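PDB 5JBD: inactive glucansucrase from Lactobacillus reuteri, which belongs to glycosyl hydrolase family 70, a group of large proteins built round a TIM-type barrel, and holds a bound calcium ion. Local coordinates for residues 141-144 with 145-149; 73-76 with 77-80; 150-153 with 154-158. All blocks are in the same frame, centred on the assembly; numbering follows the deposited sequence.

Contact 1. Residues 141-144 with 145-149; sequences EQSI and AANKG
Asn147 turns back onto Ser143, one helical turn earlier, and its side chain and backbone grip the same carbonyl oxygen. The CB of Asn147 already lies 3.5 Å from Ser143 O. From there the side chain leaves beside its own backbone N, with CG opposite the carbonyl carbon (chi1 -68°), which brings its end back toward Ser143. CG passes 3.6 Å from Ser143 O, and at the tip ND2 donates to that oxygen at 2.8 Å. The bond is nearly straight at the hydrogen and lies close to the Asn147 amide plane, yet it reaches the acceptor from above the carbonyl plane (40° out of it). Asn147 N meets the same oxygen more nearly end-on, at 2.9 Å, tilted less from the carbonyl plane.

The chain then reverses. Lys148, the first residue beyond helical backbone angles, has a positive phi of 55°, and Gly149 N returns to Ile144 O at 3.1 Å, giving the Schellman motif. CG2 of Ile144 also lies 3.7 Å from Gly149 O. Chemically, Ser143 O keeps its ordinary helical bond and gains a second from Asn147 ND2, while Ile144 O is met by the reversed backbone. With two donors on Ser143 O, the ND2 bond probably limits rotation of the Asn147 amide, although Asn147 and Lys148 are exposed.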
ATOM      1  N   GLU A 141      -9.053   1.140  46.446  1.00 36.63           N
ATOM      2  CA  GLU A 141      -8.800  -0.192  47.023  1.00 37.17           C
ATOM      3  C   GLU A 141     -10.086  -0.838  47.553  1.00 39.25           C
ATOM      4  O   GLU A 141     -10.253  -2.056  47.487  1.00 38.87           O
ATOM      5  CB  GLU A 141      -7.744  -0.115  48.136  1.00 36.99           C
ATOM      6  CG  GLU A 141      -6.336   0.249  47.653  1.00 36.25           C
ATOM      7  CD  GLU A 141      -5.717  -0.780  46.722  1.00 35.18           C
ATOM      8  OE1 GLU A 141      -6.062  -1.976  46.811  1.00 34.86           O
ATOM      9  OE2 GLU A 141      -4.856  -0.404  45.894  1.00 34.23           O
ATOM     10  N   GLN A 142     -11.000  -0.026  48.077  1.00 42.24           N
ATOM     11  CA  GLN A 142     -12.331  -0.529  48.429  1.00 44.07           C
ATOM     12  C   GLN A 142     -13.059  -1.063  47.193  1.00 43.79           C
ATOM     13  O   GLN A 142     -13.683  -2.126  47.253  1.00 44.19           O
ATOM     14  CB  GLN A 142     -13.166   0.551  49.084  1.00 46.67           C
ATOM     15  CG  GLN A 142     -12.694   0.957  50.456  1.00 49.47           C
ATOM     16  CD  GLN A 142     -13.264   2.330  50.820  1.00 53.04           C
ATOM     17  OE1 GLN A 142     -14.270   2.784  50.241  1.00 55.71           O
ATOM     18  NE2 GLN A 142     -12.599   3.021  51.729  1.00 54.58           N
ATOM     19  N   SER A 143     -12.960  -0.336  46.078  1.00 42.38           N
ATOM     20  CA  SER A 143     -13.573  -0.762  44.820  1.00 42.50           C
ATOM     21  C   SER A 143     -12.942  -2.048  44.258  1.00 41.92           C
ATOM     22  O   SER A 143     -13.661  -2.949  43.839  1.00 44.20           O
ATOM     23  CB  SER A 143     -13.542   0.379  43.791  1.00 41.28           C
ATOM     24  OG  SER A 143     -14.132  -0.009  42.562  1.00 41.20           O
ATOM     25  N   ILE A 144     -11.618  -2.149  44.301  1.00 41.58           N
ATOM     26  CA  ILE A 144     -10.906  -3.371  43.904  1.00 41.04           C
ATOM     27  C   ILE A 144     -11.388  -4.579  44.731  1.00 42.69           C
ATOM     28  O   ILE A 144     -11.624  -5.647  44.175  1.00 42.04           O
ATOM     29  CB  ILE A 144      -9.365  -3.207  44.043  1.00 41.22           C
ATOM     30  CG1 ILE A 144      -8.836  -2.193  43.024  1.00 40.19           C
ATOM     31  CG2 ILE A 144      -8.639  -4.543  43.860  1.00 41.11           C
ATOM     32  CD1 ILE A 144      -7.420  -1.715  43.281  1.00 39.64           C
ATOM     33  N   ALA A 145     -11.531  -4.389  46.045  1.00 44.50           N
ATOM     34  CA  ALA A 145     -12.029  -5.439  46.957  1.00 47.42           C
ATOM     35  C   ALA A 145     -13.469  -5.860  46.646  1.00 49.79           C
ATOM     36  O   ALA A 145     -13.776  -7.053  46.633  1.00 49.67           O
ATOM     37  CB  ALA A 145     -11.933  -4.989  48.397  1.00 46.48           C
ATOM     38  N   ALA A 146     -14.333  -4.881  46.362  1.00 52.16           N
ATOM     39  CA  ALA A 146     -15.719  -5.152  45.993  1.00 52.44           C
ATOM     40  C   ALA A 146     -15.803  -5.906  44.673  1.00 53.63           C
ATOM     41  O   ALA A 146     -16.580  -6.847  44.555  1.00 56.88           O
ATOM     42  CB  ALA A 146     -16.524  -3.862  45.927  1.00 53.74           C
ATOM     43  N   ASN A 147     -14.981  -5.524  43.701  1.00 52.55           N
ATOM     44  CA  ASN A 147     -14.958  -6.185  42.392  1.00 54.52           C
ATOM     45  C   ASN A 147     -14.028  -7.409  42.288  1.00 53.24           C
ATOM     46  O   ASN A 147     -13.929  -8.000  41.216  1.00 56.79           O
ATOM     47  CB  ASN A 147     -14.607  -5.158  41.298  1.00 55.59           C
ATOM     48  CG  ASN A 147     -15.706  -4.128  41.097  1.00 58.29           C
ATOM     49  OD1 ASN A 147     -16.622  -4.339  40.307  1.00 60.20           O
ATOM     50  ND2 ASN A 147     -15.612  -3.000  41.803  1.00 58.55           N
ATOM     51  N   LYS A 148     -13.339  -7.770  43.374  1.00 54.40           N
ATOM     52  CA  LYS A 148     -12.423  -8.933  43.417  1.00 54.07           C
ATOM     53  C   LYS A 148     -11.333  -8.905  42.338  1.00 50.46           C
ATOM     54  O   LYS A 148     -10.966  -9.942  41.787  1.00 49.47           O
ATOM     55  CB  LYS A 148     -13.207 -10.256  43.337  1.00 57.56           C
ATOM     56  CG  LYS A 148     -14.330 -10.382  44.352  1.00 61.06           C
ATOM     57  CD  LYS A 148     -13.781 -10.685  45.711  1.00 64.29           C
ATOM     58  CE  LYS A 148     -14.834 -10.731  46.804  1.00 69.52           C
ATOM     59  NZ  LYS A 148     -15.757 -11.894  46.685  1.00 72.55           N
ATOM     60  N   GLY A 149     -10.844  -7.708  42.015  1.00 48.15           N
ATOM     61  CA  GLY A 149      -9.879  -7.541  40.928  1.00 43.79           C
ATOM     62  C   GLY A 149      -9.763  -6.128  40.400  1.00 42.06           C
ATOM     63  O   GLY A 149     -10.520  -5.244  40.784  1.00 42.30           O
TER

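Contact 2. Residues 73-76 with 77-80; sequences KTTA and MDWR
Asp78 and Thr75 lean across one another at the two ends of a type I beta turn, and one carboxylate oxygen serves both donors of the threonine. Asp78 OD2 takes the amide of Thr75 N at 2.8 Å, an almost straight bond that meets the oxygen on its anti side, 27° out of the carboxylate plane. Thr75 OG1 adds a weak bond to the same oxygen. The hydroxyl sits between the backbone N and the carbonyl carbon of its own residue (chi1 72°), where it can also accept from Met77 N at 3.0 Å, forming an ST turn. The backbone closes the turn through Asp78 N, which meets Thr75 O at 3.2 Å from well above the carbonyl plane.

Thr74 slides past Asp78 in the opposite direction, its CG2 3.8 Å from Asp78 O, a buried oxygen with no polar partner. Beyond the turn, the indole of Trp79 comes edge-on to Ala76: NE1 donates to Ala76 O at 2.8 Å with that oxygen in the ring plane, although the bond is bent at the hydrogen.

The turn is a surface loop joining strand 72-73 to strand 80-81. Thr74 OG1 bonds to Pro61 O, Tyr62 O and Arg60 NE, while Arg80 pairs through its backbone with Tyr59 and by salt bridge with Glu141 on helix 126-147.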
ATOM      1  N   LYS A  73       0.608  -6.253  52.612  1.00 41.58           N
ATOM      2  CA  LYS A  73       1.639  -6.469  51.606  1.00 42.18           C
ATOM      3  C   LYS A  73       1.031  -7.033  50.318  1.00 40.10           C
ATOM      4  O   LYS A  73       0.116  -7.856  50.357  1.00 38.76           O
ATOM      5  CB  LYS A  73       2.721  -7.415  52.137  1.00 45.63           C
ATOM      6  CG  LYS A  73       3.652  -6.763  53.151  1.00 49.34           C
ATOM      7  CD  LYS A  73       4.384  -7.778  54.025  1.00 53.76           C
ATOM      8  CE  LYS A  73       3.772  -7.866  55.419  1.00 57.48           C
ATOM      9  NZ  LYS A  73       4.484  -8.850  56.277  1.00 61.53           N
ATOM     10  N   THR A  74       1.538  -6.566  49.181  1.00 38.58           N
ATOM     11  CA  THR A  74       1.154  -7.095  47.879  1.00 37.52           C
ATOM     12  C   THR A  74       1.758  -8.469  47.648  1.00 37.13           C
ATOM     13  O   THR A  74       2.823  -8.777  48.188  1.00 36.92           O
ATOM     14  CB  THR A  74       1.665  -6.199  46.741  1.00 37.27           C
ATOM     15  OG1 THR A  74       3.087  -6.018  46.853  1.00 37.09           O
ATOM     16  CG2 THR A  74       0.974  -4.857  46.785  1.00 37.91           C
ATOM     17  N   THR A  75       1.076  -9.282  46.846  1.00 35.86           N
ATOM     18  CA  THR A  75       1.702 -10.435  46.190  1.00 35.71           C
ATOM     19  C   THR A  75       2.300  -9.968  44.871  1.00 34.89           C
ATOM     20  O   THR A  75       2.110  -8.816  44.459  1.00 34.57           O
ATOM     21  CB  THR A  75       0.695 -11.569  45.886  1.00 35.58           C
ATOM     22  OG1 THR A  75      -0.163 -11.175  44.805  1.00 34.85           O
ATOM     23  CG2 THR A  75      -0.129 -11.928  47.102  1.00 36.25           C
ATOM     24  N   ALA A  76       2.992 -10.869  44.182  1.00 34.67           N
ATOM     25  CA  ALA A  76       3.507 -10.592  42.844  1.00 34.84           C
ATOM     26  C   ALA A  76       2.413 -10.285  41.802  1.00 33.78           C
ATOM     27  O   ALA A  76       2.722  -9.804  40.724  1.00 32.27           O
ATOM     28  CB  ALA A  76       4.365 -11.758  42.361  1.00 35.37           C
ATOM     29  N   MET A  77       1.154 -10.597  42.123  1.00 34.15           N
ATOM     30  CA  MET A  77       0.024 -10.349  41.226  1.00 33.70           C
ATOM     31  C   MET A  77      -0.684  -9.013  41.468  1.00 33.74           C
ATOM     32  O   MET A  77      -1.520  -8.632  40.671  1.00 33.07           O
ATOM     33  CB  MET A  77      -1.004 -11.485  41.365  1.00 34.50           C
ATOM     34  CG  MET A  77      -0.458 -12.889  41.129  1.00 34.27           C
ATOM     35  SD  MET A  77       0.375 -13.164  39.577  1.00 34.64           S
ATOM     36  CE  MET A  77      -0.922 -12.971  38.336  1.00 33.62           C
ATOM     37  N   ASP A  78      -0.373  -8.315  42.555  1.00 33.87           N
ATOM     38  CA  ASP A  78      -1.117  -7.114  42.914  1.00 34.84           C
ATOM     39  C   ASP A  78      -0.391  -5.884  42.381  1.00 35.10           C
ATOM     40  O   ASP A  78       0.360  -5.236  43.102  1.00 36.15           O
ATOM     41  CB  ASP A  78      -1.309  -7.030  44.424  1.00 35.84           C
ATOM     42  CG  ASP A  78      -2.037  -8.230  44.990  1.00 36.96           C
ATOM     43  OD1 ASP A  78      -3.069  -8.625  44.415  1.00 36.75           O
ATOM     44  OD2 ASP A  78      -1.571  -8.797  46.006  1.00 37.22           O
ATOM     45  N   TRP A  79      -0.621  -5.595  41.110  1.00 34.27           N
ATOM     46  CA  TRP A  79      -0.082  -4.418  40.472  1.00 33.99           C
ATOM     47  C   TRP A  79      -1.129  -3.307  40.470  1.00 33.05           C
ATOM     48  O   TRP A  79      -2.325  -3.572  40.560  1.00 33.11           O
ATOM     49  CB  TRP A  79       0.389  -4.754  39.059  1.00 34.79           C
ATOM     50  CG  TRP A  79       1.608  -5.627  39.045  1.00 36.14           C
ATOM     51  CD1 TRP A  79       1.747  -6.865  39.629  1.00 36.98           C
ATOM     52  CD2 TRP A  79       2.863  -5.338  38.433  1.00 35.77           C
ATOM     53  NE1 TRP A  79       3.007  -7.351  39.412  1.00 37.21           N
ATOM     54  CE2 TRP A  79       3.716  -6.435  38.689  1.00 36.57           C
ATOM     55  CE3 TRP A  79       3.359  -4.256  37.708  1.00 34.55           C
ATOM     56  CZ2 TRP A  79       5.033  -6.477  38.239  1.00 37.07           C
ATOM     57  CZ3 TRP A  79       4.655  -4.299  37.263  1.00 34.88           C
ATOM     58  CH2 TRP A  79       5.479  -5.407  37.511  1.00 35.51           C
ATOM     59  N   ARG A  80      -0.659  -2.066  40.404  1.00 32.38           N
ATOM     60  CA  ARG A  80      -1.518  -0.900  40.365  1.00 32.06           C
ATOM     61  C   ARG A  80      -1.060   0.056  39.274  1.00 31.52           C
ATOM     62  O   ARG A  80       0.124   0.094  38.936  1.00 29.98           O
ATOM     63  CB  ARG A  80      -1.523  -0.176  41.721  1.00 33.56           C
ATOM     64  CG  ARG A  80      -2.054  -0.976  42.902  1.00 33.72           C
ATOM     65  CD  ARG A  80      -3.538  -1.269  42.772  1.00 33.86           C
ATOM     66  NE  ARG A  80      -4.085  -2.012  43.904  1.00 34.34           N
ATOM     67  CZ  ARG A  80      -4.155  -3.343  44.006  1.00 34.27           C
ATOM     68  NH1 ARG A  80      -3.700  -4.151  43.048  1.00 34.22           N
ATOM     69  NH2 ARG A  80      -4.683  -3.881  45.097  1.00 35.46           N
TER

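Contact 3. Residues 150-153 with 154-158; sequences TSKL and ANDIN
Lys152 and Asp156, one turn apart on a helix, form a salt bridge in which Lys152 NZ reaches Asp156 OD2 at 2.7 Å. The ammonium uses the syn lone pair of OD2, the side facing the other carboxylate oxygen. The lysine starts with CG opposite its backbone N (chi1 -168°), stays extended along most of its length and bends only at the last torsion (chi4 -68°), which brings NZ round to the acid. On the way its CG passes OD2 at 3.6 Å, so the aliphatic stem also lies against the carboxylate. OD2 is also hydrogen-bonded to Tyr105 OH. This shared oxygen, with a positive charge close by, would probably favour the ionised form of Asp156.

The backbone keeps regular alpha-helical bonding, i to i+4. Ala154 N meets Thr150 O at 2.9 Å, and Asp156 N meets Lys152 O at the same length, 2.9 Å. Ile157 N bonds to Leu153 O at 2.8 Å. Thr150 stands at the N-cap position, but its side chain makes no capping bond; its carbonyl, not its hydroxyl, takes part in the first turn.

Packing lies outward from there. Leu153 and Ile157 run side by side and point the same way, with Leu153 CD1 4.0 Å from Ile157 CG1. Together they make an apolar stripe on the buried side of helix 151-162. That stripe faces Phe100 on helix 90-101 and Pro81 on strand 80-81, with Phe96 also against Ile157; Leu153 in addition packs on Ile140 and Ile144 of helix 126-147, the helix that precedes it in the chain.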
ATOM      1  N   THR A 150      -8.815  -5.941  39.494  1.00 40.58           N
ATOM      2  CA  THR A 150      -8.449  -4.629  38.963  1.00 39.78           C
ATOM      3  C   THR A 150      -8.969  -4.359  37.534  1.00 40.11           C
ATOM      4  O   THR A 150      -8.547  -3.391  36.886  1.00 37.86           O
ATOM      5  CB  THR A 150      -6.911  -4.490  38.952  1.00 39.42           C
ATOM      6  OG1 THR A 150      -6.333  -5.614  38.278  1.00 38.93           O
ATOM      7  CG2 THR A 150      -6.373  -4.427  40.360  1.00 40.90           C
ATOM      8  N   SER A 151      -9.879  -5.195  37.034  1.00 41.37           N
ATOM      9  CA  SER A 151     -10.294  -5.100  35.628  1.00 42.29           C
ATOM     10  C   SER A 151     -11.129  -3.827  35.361  1.00 41.03           C
ATOM     11  O   SER A 151     -10.899  -3.128  34.364  1.00 39.28           O
ATOM     12  CB  SER A 151     -11.036  -6.394  35.232  1.00 44.42           C
ATOM     13  OG  SER A 151     -11.235  -6.459  33.827  1.00 49.94           O
ATOM     14  N   LYS A 152     -12.044  -3.490  36.278  1.00 41.20           N
ATOM     15  CA  LYS A 152     -12.774  -2.220  36.188  1.00 41.86           C
ATOM     16  C   LYS A 152     -11.805  -1.025  36.258  1.00 40.44           C
ATOM     17  O   LYS A 152     -11.879  -0.118  35.430  1.00 38.38           O
ATOM     18  CB  LYS A 152     -13.835  -2.098  37.286  1.00 43.91           C
ATOM     19  CG  LYS A 152     -14.804  -0.933  37.073  1.00 44.73           C
ATOM     20  CD  LYS A 152     -15.710  -0.715  38.279  1.00 45.78           C
ATOM     21  CE  LYS A 152     -16.616   0.501  38.085  1.00 46.68           C
ATOM     22  NZ  LYS A 152     -15.884   1.803  38.078  1.00 45.32           N
ATOM     23  N   LEU A 153     -10.910  -1.039  37.247  1.00 38.24           N
ATOM     24  CA  LEU A 153      -9.889   0.015  37.399  1.00 37.29           C
ATOM     25  C   LEU A 153      -9.091   0.231  36.125  1.00 35.04           C
ATOM     26  O   LEU A 153      -8.899   1.380  35.690  1.00 33.68           O
ATOM     27  CB  LEU A 153      -8.940  -0.310  38.572  1.00 36.82           C
ATOM     28  CG  LEU A 153      -7.746   0.625  38.814  1.00 36.22           C
ATOM     29  CD1 LEU A 153      -8.195   2.064  39.021  1.00 36.56           C
ATOM     30  CD2 LEU A 153      -6.966   0.153  40.033  1.00 36.98           C
ATOM     31  N   ALA A 154      -8.648  -0.865  35.510  1.00 33.99           N
ATOM     32  CA  ALA A 154      -7.887  -0.798  34.264  1.00 32.69           C
ATOM     33  C   ALA A 154      -8.635  -0.064  33.136  1.00 32.61           C
ATOM     34  O   ALA A 154      -8.050   0.767  32.429  1.00 31.46           O
ATOM     35  CB  ALA A 154      -7.491  -2.197  33.804  1.00 32.65           C
ATOM     36  N   ASN A 155      -9.918  -0.381  32.983  1.00 33.69           N
ATOM     37  CA  ASN A 155     -10.794   0.320  32.019  1.00 35.15           C
ATOM     38  C   ASN A 155     -10.974   1.804  32.381  1.00 34.14           C
ATOM     39  O   ASN A 155     -10.946   2.655  31.513  1.00 33.86           O
ATOM     40  CB  ASN A 155     -12.176  -0.357  31.939  1.00 37.23           C
ATOM     41  CG  ASN A 155     -12.129  -1.757  31.321  1.00 38.24           C
ATOM     42  OD1 ASN A 155     -11.288  -2.062  30.475  1.00 39.13           O
ATOM     43  ND2 ASN A 155     -13.065  -2.600  31.728  1.00 40.09           N
ATOM     44  N   ASP A 156     -11.148   2.092  33.671  1.00 35.24           N
ATOM     45  CA  ASP A 156     -11.318   3.468  34.140  1.00 35.51           C
ATOM     46  C   ASP A 156     -10.050   4.293  33.913  1.00 34.64           C
ATOM     47  O   ASP A 156     -10.135   5.450  33.512  1.00 35.66           O
ATOM     48  CB  ASP A 156     -11.768   3.488  35.604  1.00 36.73           C
ATOM     49  CG  ASP A 156     -13.178   2.920  35.791  1.00 37.03           C
ATOM     50  OD1 ASP A 156     -13.967   2.954  34.825  1.00 37.78           O
ATOM     51  OD2 ASP A 156     -13.503   2.441  36.892  1.00 35.62           O
ATOM     52  N   ILE A 157      -8.880   3.687  34.108  1.00 33.69           N
ATOM     53  CA  ILE A 157      -7.599   4.349  33.808  1.00 33.22           C
ATOM     54  C   ILE A 157      -7.458   4.649  32.308  1.00 33.39           C
ATOM     55  O   ILE A 157      -7.057   5.749  31.936  1.00 32.62           O
ATOM     56  CB  ILE A 157      -6.396   3.505  34.303  1.00 32.61           C
ATOM     57  CG1 ILE A 157      -6.342   3.499  35.838  1.00 33.23           C
ATOM     58  CG2 ILE A 157      -5.072   4.006  33.719  1.00 31.83           C
ATOM     59  CD1 ILE A 157      -5.815   4.775  36.475  1.00 33.73           C
ATOM     60  N   ASN A 158      -7.771   3.666  31.465  1.00 34.34           N
ATOM     61  CA  ASN A 158      -7.731   3.853  30.005  1.00 34.71           C
ATOM     62  C   ASN A 158      -8.726   4.928  29.549  1.00 34.49           C
ATOM     63  O   ASN A 158      -8.380   5.778  28.740  1.00 34.74           O
ATOM     64  CB  ASN A 158      -7.992   2.537  29.262  1.00 36.25           C
ATOM     65  CG  ASN A 158      -6.880   1.515  29.456  1.00 39.07           C
ATOM     66  OD1 ASN A 158      -5.727   1.862  29.708  1.00 38.86           O
ATOM     67  ND2 ASN A 158      -7.237   0.235  29.372  1.00 41.97           N
TER

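Overall arrangement
From the N terminus the three contacts follow in series, and none encloses or crosses another. Contact 2 comes first and closes the short surface turn between strand 72-73 and strand 80-81. Contact 1 is next, ending helix 126-147, and contact 3 follows at the next residue, Thr150, and opens helix 151-162, so the pair covers a single helix-to-helix junction. Ile144 CD1 packs 3.4 Å from Arg80 NE, beside the Glu141 to Arg80 salt bridge, tying strand 80-81 to helix 126-147. The same strand touches the start of helix 151-162, with Arg80 NH1 3.8 Å from Thr150 CG2, and its body through Pro81 against Leu153 and Ile157.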